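Local coordinates for hypothetical protein PAE2307 (Pyrobaculum aerophilum, PDB 2JB7) that binds AMP and adenosine and belongs to the adenosine-specific kinase family, although its exact cellular function has not been established, at residues 10-15 against 115-120; 111-116 against 134-139; 16-21 against 83-88. All coordinates share one frame; numbering follows the deposited sequence.

Interaction 1: residues 10-15 against 115-120; sequences VPIPQG and NPLKVI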
# COMPACT_ATOMS: atom_id res chain seq x y z
N VAL A 10 -8.09 20.41 22.13
CA VAL A 10 -6.80 19.77 21.96
C VAL A 10 -5.73 20.84 21.96
O VAL A 10 -5.70 21.67 21.05
CB VAL A 10 -6.72 18.99 20.58
CG1 VAL A 10 -5.40 18.33 20.41
CG2 VAL A 10 -7.84 17.94 20.49
N PRO A 11 -4.86 20.85 22.99
CA PRO A 11 -3.76 21.78 23.00
C PRO A 11 -2.73 21.42 21.92
O PRO A 11 -2.31 20.27 21.84
CB PRO A 11 -3.12 21.57 24.37
CG PRO A 11 -4.10 20.80 25.18
CD PRO A 11 -4.85 19.99 24.19
N ILE A 12 -2.29 22.39 21.13
CA ILE A 12 -1.26 22.14 20.14
C ILE A 12 -0.23 23.27 20.25
O ILE A 12 -0.43 24.36 19.70
CB ILE A 12 -1.79 22.03 18.70
CG1 ILE A 12 -2.91 20.98 18.62
CG2 ILE A 12 -0.64 21.67 17.79
CD1 ILE A 12 -3.46 20.76 17.24
N PRO A 13 0.86 23.02 21.01
CA PRO A 13 1.92 24.01 21.14
C PRO A 13 2.58 24.30 19.82
O PRO A 13 2.63 23.44 18.94
CB PRO A 13 2.93 23.35 22.06
CG PRO A 13 2.15 22.26 22.81
CD PRO A 13 1.14 21.81 21.80
N GLN A 14 3.12 25.51 19.69
CA GLN A 14 3.74 25.91 18.44
C GLN A 14 4.85 24.95 18.06
O GLN A 14 5.64 24.50 18.91
CB GLN A 14 4.29 27.34 18.55
CG GLN A 14 4.79 27.93 17.22
CD GLN A 14 3.80 27.77 16.05
OE1 GLN A 14 2.59 28.00 16.20
NE2 GLN A 14 4.32 27.38 14.88
N GLY A 15 4.92 24.61 16.77
CA GLY A 15 5.90 23.64 16.31
C GLY A 15 5.50 22.18 16.41
O GLY A 15 6.28 21.30 15.98
N ASN A 115 -3.96 22.93 13.56
CA ASN A 115 -5.03 23.90 13.79
C ASN A 115 -5.69 23.78 15.13
O ASN A 115 -5.64 22.71 15.75
CB ASN A 115 -6.15 23.73 12.76
CG ASN A 115 -5.73 24.09 11.37
OD1 ASN A 115 -4.86 24.95 11.17
ND2 ASN A 115 -6.38 23.51 10.41
N PRO A 116 -6.37 24.86 15.59
CA PRO A 116 -7.30 24.75 16.69
C PRO A 116 -8.17 23.53 16.42
O PRO A 116 -8.65 23.37 15.30
CB PRO A 116 -8.10 26.04 16.59
CG PRO A 116 -7.19 26.98 16.02
CD PRO A 116 -6.33 26.24 15.08
N LEU A 117 -8.35 22.68 17.41
CA LEU A 117 -8.94 21.34 17.18
C LEU A 117 -9.80 20.94 18.37
O LEU A 117 -9.34 21.10 19.50
CB LEU A 117 -7.84 20.32 16.99
CG LEU A 117 -8.23 18.87 16.80
CD1 LEU A 117 -9.10 18.68 15.52
CD2 LEU A 117 -6.94 18.04 16.76
N LYS A 118 -11.02 20.45 18.12
CA LYS A 118 -11.87 19.81 19.13
C LYS A 118 -12.17 18.38 18.76
O LYS A 118 -12.24 18.05 17.59
CB LYS A 118 -13.21 20.52 19.27
CG LYS A 118 -13.12 22.00 19.47
CD LYS A 118 -12.57 22.40 20.79
CE LYS A 118 -12.96 23.85 21.13
NZ LYS A 118 -12.00 24.41 22.11
N VAL A 119 -12.33 17.53 19.76
CA VAL A 119 -12.75 16.15 19.57
C VAL A 119 -14.13 16.03 20.18
O VAL A 119 -14.37 16.52 21.29
CB VAL A 119 -11.79 15.14 20.22
CG1 VAL A 119 -12.32 13.71 20.05
CG2 VAL A 119 -10.37 15.26 19.61
N ILE A 120 -15.06 15.46 19.43
CA ILE A 120 -16.39 15.23 19.89
C ILE A 120 -16.49 13.81 20.37
O ILE A 120 -16.28 12.89 19.61
CB ILE A 120 -17.44 15.48 18.77
CG1 ILE A 120 -17.26 16.88 18.16
CG2 ILE A 120 -18.81 15.37 19.35
CD1 ILE A 120 -18.16 17.16 16.93
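Val10 overlaps Leu117 through CG2 and CB, and the two side chains run alongside each other in the same direction. Val10 CG2 comes to 3.8 Å from Leu117 CG. The same methyl meets a second partner, Val119 CG2, also at 3.8 Å, and here the two side chains meet at a slant. CG2 can serve both because CG1 stands anti to the backbone N (chi1 180°), which turns CG2 back beside that N. Leu117 O is also near this methyl, at 3.6 Å from Val10 CG2. The backbones join at the same residue. Val10 N donates to Leu117 O at 3.0 Å, with an N-H...O angle of 151°.

Ile12 makes the other touch. Its extended chain brings CD1 to 3.3 Å from Asn115 O, a close meeting of a methyl and a carbonyl. CD1 is 4.4 Å from Leu117 CB, a looser apolar contact. The methyl therefore ends against the loop just before strand 117-125.

Other parts of the fold close the surroundings. Val18 and Ile20 of strand 17-22 touch Leu117, and Tyr87 and Leu74 touch Val10. Lys118 NZ forms a salt bridge with Asp9 OD1.

The contact is buried and purely apolar in its side chains. It joins the end of strand 4-10, and the loop after it, to strand 117-125, the middle strand of a three-stranded antiparallel sheet. Asn115, in the loop just before this strand, belongs to the AMP pocket, so the contact lies beside the nucleotide site.

Interaction 2: residues 111-116 against 134-139; sequences AATANP and VVDGHS. With AMP (adenosine monophosphate), chain D.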
# COMPACT_ATOMS: atom_id res chain seq x y z
N ALA A 111 -7.94 12.93 12.61
CA ALA A 111 -7.38 14.24 12.38
C ALA A 111 -5.87 14.12 12.25
O ALA A 111 -5.25 13.30 12.96
CB ALA A 111 -7.73 15.17 13.52
N ALA A 112 -5.29 14.93 11.38
CA ALA A 112 -3.86 15.19 11.39
C ALA A 112 -3.71 16.70 11.14
O ALA A 112 -4.06 17.17 10.07
CB ALA A 112 -3.17 14.37 10.35
N THR A 113 -3.23 17.45 12.14
CA THR A 113 -3.39 18.89 12.07
C THR A 113 -2.59 19.62 13.13
O THR A 113 -2.21 19.02 14.15
CB THR A 113 -4.87 19.28 12.24
OG1 THR A 113 -5.10 20.63 11.77
CG2 THR A 113 -5.31 19.16 13.67
N ALA A 114 -2.34 20.91 12.88
CA ALA A 114 -1.80 21.81 13.90
C ALA A 114 -2.76 22.99 14.14
O ALA A 114 -2.42 23.90 14.88
CB ALA A 114 -0.41 22.32 13.49
N ASN A 115 -3.96 22.93 13.56
CA ASN A 115 -5.03 23.90 13.79
C ASN A 115 -5.69 23.78 15.13
O ASN A 115 -5.64 22.71 15.75
CB ASN A 115 -6.15 23.73 12.76
CG ASN A 115 -5.73 24.09 11.37
OD1 ASN A 115 -4.86 24.95 11.17
ND2 ASN A 115 -6.38 23.51 10.41
N PRO A 116 -6.37 24.86 15.59
CA PRO A 116 -7.30 24.75 16.69
C PRO A 116 -8.17 23.53 16.42
O PRO A 116 -8.65 23.37 15.30
CB PRO A 116 -8.10 26.04 16.59
CG PRO A 116 -7.19 26.98 16.02
CD PRO A 116 -6.33 26.24 15.08
N VAL A 134 -14.41 15.24 14.78
CA VAL A 134 -13.53 16.32 15.19
C VAL A 134 -13.97 17.60 14.50
O VAL A 134 -14.69 17.59 13.51
CB VAL A 134 -12.04 16.06 14.85
CG1 VAL A 134 -11.53 14.80 15.56
CG2 VAL A 134 -11.87 15.94 13.35
N VAL A 135 -13.46 18.69 15.03
CA VAL A 135 -13.62 19.99 14.41
C VAL A 135 -12.22 20.54 14.20
O VAL A 135 -11.59 21.03 15.13
CB VAL A 135 -14.46 20.91 15.30
CG1 VAL A 135 -14.53 22.24 14.69
CG2 VAL A 135 -15.85 20.31 15.53
N ASP A 136 -11.73 20.42 12.95
CA ASP A 136 -10.38 20.74 12.58
C ASP A 136 -10.38 22.16 11.99
O ASP A 136 -10.83 22.39 10.87
CB ASP A 136 -9.83 19.67 11.60
CG ASP A 136 -8.39 19.89 11.19
OD1 ASP A 136 -7.78 20.94 11.49
OD2 ASP A 136 -7.84 18.94 10.54
N GLY A 137 -9.95 23.12 12.80
CA GLY A 137 -9.91 24.53 12.38
C GLY A 137 -11.29 25.10 12.13
O GLY A 137 -12.28 24.69 12.73
N HIS A 138 -11.35 26.06 11.22
CA HIS A 138 -12.50 26.92 11.04
C HIS A 138 -13.15 26.70 9.68
O HIS A 138 -12.52 26.19 8.74
CB HIS A 138 -12.07 28.39 11.21
CG HIS A 138 -11.83 28.78 12.63
ND1 HIS A 138 -10.73 28.34 13.34
CD2 HIS A 138 -12.58 29.49 13.51
CE1 HIS A 138 -10.79 28.81 14.58
NE2 HIS A 138 -11.91 29.51 14.70
N SER A 139 -14.45 27.03 9.62
CA SER A 139 -15.25 26.96 8.41
C SER A 139 -14.68 27.92 7.34
O SER A 139 -14.01 28.91 7.64
CB SER A 139 -16.70 27.36 8.73
OG SER A 139 -16.69 28.68 9.27
P AMP D . -1.25 26.03 7.99
O1P AMP D . 0.22 26.07 8.36
O2P AMP D . -1.56 26.92 6.82
O3P AMP D . -2.20 26.21 9.17
O5' AMP D . -1.46 24.53 7.34
C5' AMP D . -2.46 23.55 7.67
C4' AMP D . -1.83 22.24 8.14
O4' AMP D . -0.95 21.65 7.15
C3' AMP D . -0.98 22.45 9.38
O3' AMP D . -1.76 22.45 10.59
C2' AMP D . -0.04 21.28 9.30
O2' AMP D . -0.65 20.10 9.87
C1' AMP D . 0.17 21.08 7.81
N9 AMP D . 1.34 21.80 7.27
C8 AMP D . 1.53 23.13 7.30
N7 AMP D . 2.70 23.47 6.69
C5 AMP D . 3.27 22.31 6.27
C6 AMP D . 4.49 21.93 5.54
N6 AMP D . 5.42 22.84 5.14
N1 AMP D . 4.69 20.63 5.26
C2 AMP D . 3.83 19.68 5.63
N3 AMP D . 2.69 19.95 6.29
C4 AMP D . 2.37 21.23 6.63
O HOH W 1 -7.50 16.47 9.68
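Thr113, Asn115 and Asp136 make the polar centre of this contact. Thr113 OG1 donates to Asp136 OD1 at 2.7 Å. Asn115 ND2 donates to the same oxygen at 3.1 Å, with an N-H...O angle of 154°. Both donors meet OD1 on its syn side, but from opposite faces of the carboxylate plane. The amide and carboxylate planes are 59° apart, and the two side chains cross at about a right angle. Asp136 CG is anti to its backbone N (chi1 -177°), which sends the carboxylate across to Thr113. Thr113 OG1 also accepts from Asn115 N at 3.1 Å, an ST turn. One hydroxyl thus shapes the turn and grips the carboxylate.

The other carboxylate oxygen, OD2, is held differently. A water donates to Asp136 OD2 at 2.6 Å and accepts from Ala112 N. His82 ND1 of the second subunit is hydrogen-bonded to OD2 as well. Two grips on each oxygen should fix the carboxylate's rotation.

A backbone bond links the loops beyond the strands. Gly137 N donates to Pro116 O at 2.8 Å.

Apolar touches are few. Ala111 CB lies 4.2 Å from Val134 CG2, and Pro116 CG meets the edge of the His138 ring.

The nucleotide is held from the first segment. Ala114 N donates to O3' of AMP at 2.8 Å. Tyr162 OH of the same chain and Ser53 OG of the second subunit also hydrogen-bond the nucleotide. Asp136 does not touch AMP, which is consistent with a second-shell role steadying the Thr113-Asn115 turn. Thr113, Ala114 and Asn115 line the AMP pocket, next to the subunit interface.

Interaction 3: residues 16-21 against 83-88; sequences TNVIIG and VFVIYI. With AMP (adenosine monophosphate), chain D.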
# COMPACT_ATOMS: atom_id res chain seq x y z
N THR A 16 4.34 21.91 16.97
CA THR A 16 3.85 20.53 17.01
C THR A 16 2.72 20.32 16.01
O THR A 16 2.01 21.29 15.59
CB THR A 16 3.40 20.08 18.42
OG1 THR A 16 2.16 20.69 18.77
CG2 THR A 16 4.47 20.40 19.48
N ASN A 17 2.52 19.04 15.68
CA ASN A 17 1.33 18.56 15.02
C ASN A 17 0.74 17.42 15.81
O ASN A 17 1.44 16.73 16.55
CB ASN A 17 1.60 18.12 13.59
CG ASN A 17 1.78 19.28 12.66
OD1 ASN A 17 2.87 19.88 12.59
ND2 ASN A 17 0.72 19.61 11.95
N VAL A 18 -0.58 17.26 15.74
CA VAL A 18 -1.22 16.15 16.41
C VAL A 18 -1.86 15.21 15.38
O VAL A 18 -2.33 15.67 14.35
CB VAL A 18 -2.27 16.64 17.43
CG1 VAL A 18 -3.56 17.15 16.73
CG2 VAL A 18 -2.58 15.53 18.46
N ILE A 19 -1.81 13.90 15.65
CA ILE A 19 -2.52 12.87 14.88
C ILE A 19 -3.35 12.09 15.90
O ILE A 19 -2.83 11.61 16.92
CB ILE A 19 -1.54 11.98 14.10
CG1 ILE A 19 -0.72 12.83 13.12
CG2 ILE A 19 -2.30 10.83 13.33
CD1 ILE A 19 0.47 12.03 12.54
N ILE A 20 -4.65 11.98 15.65
CA ILE A 20 -5.57 11.24 16.54
C ILE A 20 -6.28 10.17 15.71
O ILE A 20 -6.78 10.45 14.63
CB ILE A 20 -6.60 12.17 17.18
CG1 ILE A 20 -5.91 13.37 17.82
CG2 ILE A 20 -7.43 11.41 18.21
CD1 ILE A 20 -6.86 14.46 18.37
N GLY A 21 -6.33 8.95 16.21
CA GLY A 21 -7.00 7.87 15.51
C GLY A 21 -7.53 6.79 16.44
O GLY A 21 -7.60 6.99 17.64
N VAL A 83 -8.65 4.64 21.24
CA VAL A 83 -8.11 5.86 20.67
C VAL A 83 -6.59 5.91 20.87
O VAL A 83 -6.06 5.50 21.92
CB VAL A 83 -8.86 7.09 21.26
CG1 VAL A 83 -8.10 8.41 20.95
CG2 VAL A 83 -10.32 7.08 20.71
N PHE A 84 -5.87 6.45 19.87
CA PHE A 84 -4.48 6.83 20.04
C PHE A 84 -4.23 8.29 19.69
O PHE A 84 -4.97 8.87 18.87
CB PHE A 84 -3.55 5.91 19.23
CG PHE A 84 -3.66 6.04 17.75
CD1 PHE A 84 -4.43 5.14 17.03
CD2 PHE A 84 -2.93 6.98 17.05
CE1 PHE A 84 -4.52 5.27 15.59
CE2 PHE A 84 -3.02 7.10 15.68
CZ PHE A 84 -3.77 6.23 14.97
N VAL A 85 -3.20 8.86 20.32
CA VAL A 85 -2.78 10.23 20.12
C VAL A 85 -1.29 10.29 19.91
O VAL A 85 -0.52 9.66 20.62
CB VAL A 85 -3.14 11.11 21.32
CG1 VAL A 85 -2.57 12.52 21.14
CG2 VAL A 85 -4.69 11.10 21.52
N ILE A 86 -0.91 11.02 18.88
CA ILE A 86 0.48 11.26 18.52
C ILE A 86 0.72 12.75 18.43
O ILE A 86 -0.01 13.45 17.76
CB ILE A 86 0.85 10.62 17.16
CG1 ILE A 86 0.69 9.11 17.22
CG2 ILE A 86 2.31 11.01 16.75
CD1 ILE A 86 0.74 8.47 15.83
N TYR A 87 1.72 13.23 19.17
CA TYR A 87 2.26 14.55 18.98
C TYR A 87 3.66 14.45 18.41
O TYR A 87 4.50 13.68 18.89
CB TYR A 87 2.33 15.33 20.31
CG TYR A 87 1.02 15.95 20.79
CD1 TYR A 87 0.70 17.28 20.52
CD2 TYR A 87 0.11 15.21 21.50
CE1 TYR A 87 -0.48 17.83 21.00
CE2 TYR A 87 -1.06 15.77 21.99
CZ TYR A 87 -1.36 17.06 21.74
OH TYR A 87 -2.52 17.58 22.25
N ILE A 88 3.94 15.27 17.40
CA ILE A 88 5.23 15.25 16.74
C ILE A 88 5.85 16.64 16.57
O ILE A 88 5.15 17.63 16.29
CB ILE A 88 5.19 14.59 15.33
CG1 ILE A 88 4.09 15.16 14.43
CG2 ILE A 88 5.09 13.02 15.40
CD1 ILE A 88 4.10 14.61 13.04
P AMP D . -1.25 26.03 7.99
O1P AMP D . 0.22 26.07 8.36
O2P AMP D . -1.56 26.92 6.82
O3P AMP D . -2.20 26.21 9.17
O5' AMP D . -1.46 24.53 7.34
C5' AMP D . -2.46 23.55 7.67
C4' AMP D . -1.83 22.24 8.14
O4' AMP D . -0.95 21.65 7.15
C3' AMP D . -0.98 22.45 9.38
O3' AMP D . -1.76 22.45 10.59
C2' AMP D . -0.04 21.28 9.30
O2' AMP D . -0.65 20.10 9.87
C1' AMP D . 0.17 21.08 7.81
N9 AMP D . 1.34 21.80 7.27
C8 AMP D . 1.53 23.13 7.30
N7 AMP D . 2.70 23.47 6.69
C5 AMP D . 3.27 22.31 6.27
C6 AMP D . 4.49 21.93 5.54
N6 AMP D . 5.42 22.84 5.14
N1 AMP D . 4.69 20.63 5.26
C2 AMP D . 3.83 19.68 5.63
N3 AMP D . 2.69 19.95 6.29
C4 AMP D . 2.37 21.23 6.63
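Val18 and Tyr87 meet because their first torsions set CG2 and the ring side by side. Val18 CG2 is anti to the backbone N, with CG1 between N and the carbonyl carbon (chi1 75°). Tyr87 CG is anti to its carbonyl carbon (chi1 -79°). The methyl then sits over the centre of the ring face, a CH-pi contact with CG2 3.8 Å from the centroid. Strands 17-22 and 83-89 are antiparallel neighbours in a five-stranded sheet, and this pair lies near its middle.

The pairs alternate. Asn17 with Ile88, Ile19 with Ile86 and Gly21 with Phe84 are hydrogen-bonded pairs, each with two backbone bonds. Val18 with Tyr87 and Ile20 with Val85 are non-hydrogen-bonded pairs. Ile19 N to Ile86 O is 2.8 Å.

The face that carries Val18, Ile20, Val85 and Tyr87 packs on helix 65-78 and strand 117-125. Val18 CG2 also touches Val85 CG1 at 4.0 Å. Tyr87 OH is hydrogen-bonded to Pro11 O. Ile19, Ile86 and Ile88 line the other face, where helix 93-101 covers Ile19 and Ile86. Ile19 CB and Ile86 CB come to 4.1 Å.

Phe84 lies on that second face, and its ring folds back over Gly21. Gly21 CA stands 3.8 Å from the ring centroid, offset toward the rim. Gly21 has no side chain to keep the ring off.

At the pocket end, Asn17 is an AMP-binding residue. Asn17 ND2 lies 2.5 Å from O2' of AMP, too short for a normal hydrogen bond, so the detail of this contact is doubtful.

From the N terminus, strand 4-10 ends in the loop whose residues 10-15 open interaction 1. Strand 17-22 follows directly, and its residues 16-21 meet 83-88 in interaction 3. That contact closes a loop of about 60 residues, nested inside the longer loop closed by interaction 1 at 115-120. Interaction 2 comes after interaction 3 in series. It opens at 111-116, shares Asn115 and Pro116 with interaction 1, and closes at 134-139. Interactions 1 and 2 therefore cross. Interaction 3 builds the five-stranded sheet, interaction 1 joins the end of strand 4-10 and its following loop to strand 117-125 of the three-stranded sheet, and interaction 2 bridges the two sheets. Interactions 2 and 3 both reach AMP.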